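Local coordinates for protein mitochondrial enolase superfamily member 1 (Homo sapiens, PDB 4A35) that catalyses the magnesium-dependent dehydration of L-fuconate to 2-keto-3-deoxy-L-fuconate, a step in the breakdown of L-fucose, at residues Leu166-Lys171 with Ile375-Ser380; Pro134-Leu139 with Leu369-Tyr374. All coordinates share one frame; numbering follows the deposited sequence. Where two conformers were deposited one is given.

Contact 1. Residues Leu166-Lys171 with Ile375-Ser380; sequences LEILQK and ISVSAS. With EDO (1,2-ethanediol), chain G.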
loop_
_atom_site.group_PDB
_atom_site.type_symbol
_atom_site.label_atom_id
_atom_site.label_comp_id
_atom_site.label_asym_id
_atom_site.label_seq_id
_atom_site.Cartn_x
_atom_site.Cartn_y
_atom_site.Cartn_z
ATOM N N LEU A 166 -11.095 26.004 2.314
ATOM C CA LEU A 166 -11.398 27.340 1.783
ATOM C C LEU A 166 -10.903 28.431 2.738
ATOM O O LEU A 166 -10.387 29.453 2.284
ATOM C CB LEU A 166 -12.901 27.526 1.531
ATOM C CG LEU A 166 -13.438 26.832 0.271
ATOM C CD1 LEU A 166 -14.997 26.844 0.270
ATOM C CD2 LEU A 166 -12.896 27.495 -0.996
ATOM N N GLU A 167 -11.089 28.233 4.043
ATOM C CA GLU A 167 -10.671 29.216 5.042
ATOM C C GLU A 167 -9.116 29.416 5.010
ATOM O O GLU A 167 -8.636 30.563 4.967
ATOM C CB GLU A 167 -11.157 28.781 6.431
ATOM C CG GLU A 167 -10.903 29.784 7.536
ATOM C CD GLU A 167 -11.354 29.263 8.887
ATOM O OE1 GLU A 167 -12.506 28.776 8.987
ATOM O OE2 GLU A 167 -10.542 29.312 9.839
ATOM N N ILE A 168 -8.371 28.316 4.905
ATOM C CA ILE A 168 -6.901 28.358 4.842
ATOM C C ILE A 168 -6.464 29.106 3.542
ATOM O O ILE A 168 -5.586 29.990 3.579
ATOM C CB ILE A 168 -6.305 26.939 4.935
ATOM C CG1 ILE A 168 -6.542 26.330 6.339
ATOM C CG2 ILE A 168 -4.808 26.974 4.565
ATOM C CD1 ILE A 168 -6.310 24.823 6.426
ATOM N N LEU A 169 -7.160 28.822 2.431
ATOM C CA LEU A 169 -6.795 29.441 1.135
ATOM C C LEU A 169 -7.177 30.930 1.087
ATOM O O LEU A 169 -6.480 31.732 0.453
ATOM C CB LEU A 169 -7.439 28.686 -0.027
ATOM C CG LEU A 169 -6.876 27.253 -0.217
ATOM C CD1 LEU A 169 -7.824 26.415 -0.995
ATOM C CD2 LEU A 169 -5.441 27.273 -0.819
ATOM N N GLN A 170 -8.281 31.301 1.749
ATOM C CA GLN A 170 -8.712 32.711 1.802
ATOM C C GLN A 170 -7.683 33.507 2.605
ATOM O O GLN A 170 -7.231 34.580 2.166
ATOM C CB GLN A 170 -10.132 32.846 2.391
ATOM C CG GLN A 170 -11.168 32.367 1.338
ATOM C CD GLN A 170 -12.565 32.142 1.876
ATOM O OE1 GLN A 170 -12.794 32.103 3.095
ATOM N NE2 GLN A 170 -13.521 31.902 0.967
ATOM N N LYS A 171 -7.271 32.956 3.744
ATOM C CA LYS A 171 -6.264 33.573 4.622
ATOM C C LYS A 171 -4.917 33.707 3.860
ATOM O O LYS A 171 -4.213 34.720 3.991
ATOM C CB LYS A 171 -6.109 32.716 5.896
ATOM C CG LYS A 171 -5.402 33.402 7.049
ATOM C CD LYS A 171 -5.686 32.675 8.357
ATOM C CE LYS A 171 -4.758 33.087 9.470
ATOM N NZ LYS A 171 -5.223 32.562 10.782
ATOM N N ILE A 375 3.618 30.668 -0.902
ATOM C CA ILE A 375 2.856 31.819 -1.387
ATOM C C ILE A 375 1.376 31.776 -0.900
ATOM O O ILE A 375 0.846 32.807 -0.499
ATOM C CB ILE A 375 2.930 31.935 -2.925
ATOM C CG1 ILE A 375 4.388 32.226 -3.389
ATOM C CG2 ILE A 375 1.934 33.000 -3.445
ATOM C CD1 ILE A 375 4.606 32.004 -4.922
ATOM N N SER A 376 0.731 30.592 -0.973
ATOM C CA SER A 376 -0.719 30.532 -0.771
ATOM C C SER A 376 -1.226 29.739 0.426
ATOM O O SER A 376 -2.447 29.798 0.682
ATOM C CB SER A 376 -1.369 29.952 -2.034
ATOM O OG SER A 376 -1.144 30.772 -3.174
ATOM N N VAL A 377 -0.391 28.929 1.095
ATOM C CA VAL A 377 -0.955 28.056 2.157
ATOM C C VAL A 377 -0.330 28.333 3.524
ATOM O O VAL A 377 -1.043 28.819 4.397
ATOM C CB VAL A 377 -0.880 26.529 1.782
ATOM C CG1 VAL A 377 -1.453 25.639 2.906
ATOM C CG2 VAL A 377 -1.614 26.249 0.469
ATOM N N SER A 378 0.951 27.946 3.748
ATOM C CA SER A 378 1.589 28.164 5.060
ATOM C C SER A 378 2.017 29.631 5.257
ATOM O O SER A 378 2.095 30.068 6.389
ATOM C CB SER A 378 2.778 27.236 5.247
ATOM O OG SER A 378 3.732 27.529 4.248
ATOM N N ALA A 379 2.421 30.357 4.151
ATOM C CA ALA A 379 2.895 31.738 4.235
ATOM C C ALA A 379 4.102 31.866 5.196
ATOM O O ALA A 379 4.202 32.840 5.972
ATOM C CB ALA A 379 1.752 32.668 4.665
ATOM N N SER A 380 4.969 30.828 5.209
ATOM C CA SER A 380 6.152 30.829 6.089
ATOM C C SER A 380 7.232 29.908 5.582
ATOM O O SER A 380 6.930 28.874 4.947
ATOM C CB SER A 380 5.756 30.348 7.502
ATOM O OG SER A 380 6.842 30.506 8.403
HETATM C C1 EDO G . 8.489 34.952 6.130
HETATM O O1 EDO G . 7.606 34.762 5.043
HETATM C C2 EDO G . 9.479 33.791 6.277
HETATM O O2 EDO G . 8.880 32.788 7.068
HETATM O O HOH W 1 -3.238 30.242 5.083
HETATM O O HOH W 2 -4.382 31.083 -0.906
#
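Ile168 and Leu169, on helix 162-171, meet Val377 near the C-terminal part of helix 362-377 of the enolase-type barrel domain. The apolar part is small, and Val377 offers one methyl to each neighbour. Its CG1, anti to the backbone N (chi1 179°), lies 4.0 Å from CG2 of Ile168. The other branch, CG2, faces CD2 of Leu169 at 4.2 Å, with these two side chains alongside each other and pointing the same way. Outside the two segments, Ile168 and Val377 both rest on Lys347 of helix 335-348, while Leu169 reaches Pro144 and Val148 of helix 144-148.

No direct hydrogen bond joins the segments; water links carbonyl to carbonyl instead. Residues 375-377 form a wider, pi-type turn, and the carbonyl oxygens of Ser376 and Val377 both accept from water. Each water donates to two carbonyl oxygens, which could not bond each other directly. One donates to Ile168 O and, at 2.7 Å, to Val377 O. The second water gives one proton to Leu169 O at 2.6 Å and the other to Ser376 O at 2.8 Å.

Contact 2. Residues Pro134-Leu139 with Leu369-Tyr374; sequences PVWKLL and LIIFDY. With EDO (1,2-ethanediol), chain G.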
loop_
_atom_site.group_PDB
_atom_site.type_symbol
_atom_site.label_atom_id
_atom_site.label_comp_id
_atom_site.label_asym_id
_atom_site.label_seq_id
_atom_site.Cartn_x
_atom_site.Cartn_y
_atom_site.Cartn_z
ATOM N N PRO A 134 3.789 28.029 -15.241
ATOM C CA PRO A 134 4.343 26.892 -14.472
ATOM C C PRO A 134 3.259 26.433 -13.473
ATOM O O PRO A 134 2.372 27.235 -13.108
ATOM C CB PRO A 134 5.539 27.511 -13.717
ATOM C CG PRO A 134 5.310 28.974 -13.741
ATOM C CD PRO A 134 4.396 29.326 -14.848
ATOM N N VAL A 135 3.269 25.155 -13.084
ATOM C CA VAL A 135 2.249 24.626 -12.171
ATOM C C VAL A 135 2.171 25.489 -10.872
ATOM O O VAL A 135 1.057 25.754 -10.393
ATOM C CB VAL A 135 2.462 23.103 -11.888
ATOM C CG1 VAL A 135 1.777 22.660 -10.586
ATOM C CG2 VAL A 135 1.965 22.271 -13.078
ATOM N N TRP A 136 3.309 25.879 -10.278
ATOM C CA TRP A 136 3.225 26.679 -9.034
ATOM C C TRP A 136 2.337 27.952 -9.233
ATOM O O TRP A 136 1.496 28.265 -8.381
ATOM C CB TRP A 136 4.611 27.057 -8.472
ATOM C CG TRP A 136 5.391 28.085 -9.266
ATOM C CD1 TRP A 136 6.362 27.834 -10.192
ATOM C CD2 TRP A 136 5.294 29.521 -9.158
ATOM N NE1 TRP A 136 6.839 29.019 -10.718
ATOM C CE2 TRP A 136 6.229 30.073 -10.075
ATOM C CE3 TRP A 136 4.494 30.395 -8.392
ATOM C CZ2 TRP A 136 6.398 31.455 -10.243
ATOM C CZ3 TRP A 136 4.660 31.780 -8.568
ATOM C CH2 TRP A 136 5.585 32.289 -9.499
ATOM N N LYS A 137 2.444 28.591 -10.414
ATOM C CA LYS A 137 1.747 29.837 -10.714
ATOM C C LYS A 137 0.306 29.569 -11.041
ATOM O O LYS A 137 -0.567 30.324 -10.613
ATOM C CB LYS A 137 2.463 30.607 -11.841
ATOM C CG LYS A 137 1.849 31.981 -12.172
ATOM C CD LYS A 137 1.776 32.933 -10.957
ATOM C CE LYS A 137 1.484 34.375 -11.382
ATOM N NZ LYS A 137 0.924 35.159 -10.229
ATOM N N LEU A 138 0.038 28.431 -11.717
ATOM C CA LEU A 138 -1.336 28.003 -11.996
ATOM C C LEU A 138 -2.079 27.848 -10.674
ATOM O O LEU A 138 -3.229 28.305 -10.545
ATOM C CB LEU A 138 -1.317 26.651 -12.772
ATOM C CG LEU A 138 -2.688 25.983 -13.028
ATOM C CD1 LEU A 138 -3.461 26.799 -14.093
ATOM C CD2 LEU A 138 -2.500 24.489 -13.472
ATOM N N LEU A 139 -1.415 27.193 -9.685
ATOM C CA LEU A 139 -2.007 26.975 -8.364
ATOM C C LEU A 139 -2.208 28.291 -7.622
ATOM O O LEU A 139 -3.308 28.537 -7.087
ATOM C CB LEU A 139 -1.117 26.020 -7.549
ATOM C CG LEU A 139 -1.117 24.570 -8.059
ATOM C CD1 LEU A 139 -0.056 23.750 -7.332
ATOM C CD2 LEU A 139 -2.532 23.948 -7.926
ATOM N N LEU A 369 5.178 22.562 -5.792
ATOM C CA LEU A 369 4.224 22.367 -4.700
ATOM C C LEU A 369 4.619 23.210 -3.459
ATOM O O LEU A 369 3.751 23.803 -2.802
ATOM C CB LEU A 369 4.095 20.873 -4.348
ATOM C CG LEU A 369 3.608 19.951 -5.486
ATOM C CD1 LEU A 369 3.667 18.434 -5.045
ATOM C CD2 LEU A 369 2.241 20.313 -5.948
ATOM N N ILE A 370 5.914 23.237 -3.132
ATOM C CA ILE A 370 6.355 23.950 -1.929
ATOM C C ILE A 370 6.411 25.490 -2.153
ATOM O O ILE A 370 6.138 26.233 -1.207
ATOM C CB ILE A 370 7.656 23.347 -1.351
ATOM C CG1 ILE A 370 7.767 23.621 0.162
ATOM C CG2 ILE A 370 8.948 23.710 -2.127
ATOM C CD1 ILE A 370 6.585 22.947 1.107
ATOM N N ILE A 371 6.688 25.947 -3.403
ATOM C CA ILE A 371 6.617 27.372 -3.707
ATOM C C ILE A 371 5.133 27.804 -3.533
ATOM O O ILE A 371 4.862 28.841 -2.937
ATOM C CB ILE A 371 7.220 27.679 -5.076
ATOM C CG1 ILE A 371 8.789 27.550 -4.995
ATOM C CG2 ILE A 371 6.771 29.057 -5.622
ATOM C CD1 ILE A 371 9.423 27.442 -6.342
ATOM N N PHE A 372 4.197 26.995 -4.091
ATOM C CA PHE A 372 2.759 27.245 -3.913
ATOM C C PHE A 372 2.407 27.258 -2.402
ATOM O O PHE A 372 1.718 28.183 -1.956
ATOM C CB PHE A 372 1.878 26.249 -4.695
ATOM C CG PHE A 372 0.431 26.250 -4.199
ATOM C CD1 PHE A 372 -0.427 27.307 -4.503
ATOM C CD2 PHE A 372 -0.045 25.223 -3.372
ATOM C CE1 PHE A 372 -1.755 27.317 -4.030
ATOM C CE2 PHE A 372 -1.350 25.271 -2.848
ATOM C CZ PHE A 372 -2.201 26.314 -3.198
ATOM N N ASP A 373 2.945 26.292 -1.631
ATOM C CA ASP A 373 2.696 26.223 -0.192
ATOM C C ASP A 373 3.077 27.584 0.471
ATOM O O ASP A 373 2.281 28.152 1.239
ATOM C CB ASP A 373 3.478 25.070 0.460
ATOM C CG ASP A 373 3.238 25.056 1.945
ATOM O OD1 ASP A 373 2.087 24.812 2.346
ATOM O OD2 ASP A 373 4.179 25.406 2.709
ATOM N N TYR A 374 4.313 28.054 0.221
ATOM C CA TYR A 374 4.765 29.327 0.793
ATOM C C TYR A 374 3.883 30.512 0.405
ATOM O O TYR A 374 3.497 31.318 1.267
ATOM C CB TYR A 374 6.225 29.653 0.380
ATOM C CG TYR A 374 6.696 30.993 0.930
ATOM C CD1 TYR A 374 6.890 31.181 2.295
ATOM C CD2 TYR A 374 6.898 32.086 0.085
ATOM C CE1 TYR A 374 7.287 32.416 2.806
ATOM C CE2 TYR A 374 7.303 33.328 0.587
ATOM C CZ TYR A 374 7.503 33.485 1.941
ATOM O OH TYR A 374 7.883 34.717 2.423
HETATM C C1 EDO G . 8.489 34.952 6.130
HETATM O O1 EDO G . 7.606 34.762 5.043
HETATM C C2 EDO G . 9.479 33.791 6.277
HETATM O O2 EDO G . 8.880 32.788 7.068
#
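Phe372 and Leu139 cross at about a right angle, and with Trp136 they bury the most surface in this contact. CB of Leu139 comes within 3.4 Å of CD1 of Phe372, a tight approach oblique to the ring, while the Leu139 methyl CD1 sits 4.0 Å from Phe372 CG. The same methyl, Leu139 CD1, meets Leu369 CD2 at 4.4 Å. Further out on the ring, Phe372 CE1 reaches the backbone of Leu139, 3.6 Å from its O. Phe372 has its CG anti to the backbone N (chi1 163°), which swings the ring alongside the last turn of 134-139; Leu340 packs against it too. Were Phe372 an alanine, the ring's contacts with CB, CD1 and the backbone of Leu139 would go, which is likely to open a gap between the helices.

Segment 134-139, within the N-terminal domain family of mandelate racemase/muconate lactonizing enzymes, here packs on helix 362-377 of the TIM-barrel-like domain typical of the enolase superfamily. The short segments 135-139 and 369-374 run roughly parallel, 32° apart, with axes 8.5 Å from each other.

Trp136 makes the second set of contacts, with Ile371. CG2 of Ile371 approaches the indole obliquely near the rim, 3.8 Å from Trp136 CE3, with Lys137 CB on the other side, also offset toward the rim. A chi1 of 71° sets the indole between backbone N and carbonyl carbon, and NE1 is anchored by a hydrogen bond to Pro410 O.

In the fold
From the N terminus the chain first lays down 134-139, then 166-171, and only after nearly 200 residues, including the parallel barrel strands 219-223 to 325-326, reaches 369-374 and 375-380. Contact 2 closes the loop from 134-139 to 369-374 and contact 1 that from 166-171 to 375-380, so the two loops cross. Both end on helix 362-377, which is thereby tied along its middle to helix 135-141 and toward its C-terminal part to helix 162-171. The contacts also touch directly: Val377 CG2 packs 3.5 Å from Phe372 CE2, and Ser378 OG probably hydrogen-bonds Asp373 OD2. Asp373 and Ser380, one from each contact, belong with Tyr188 to a magnesium site.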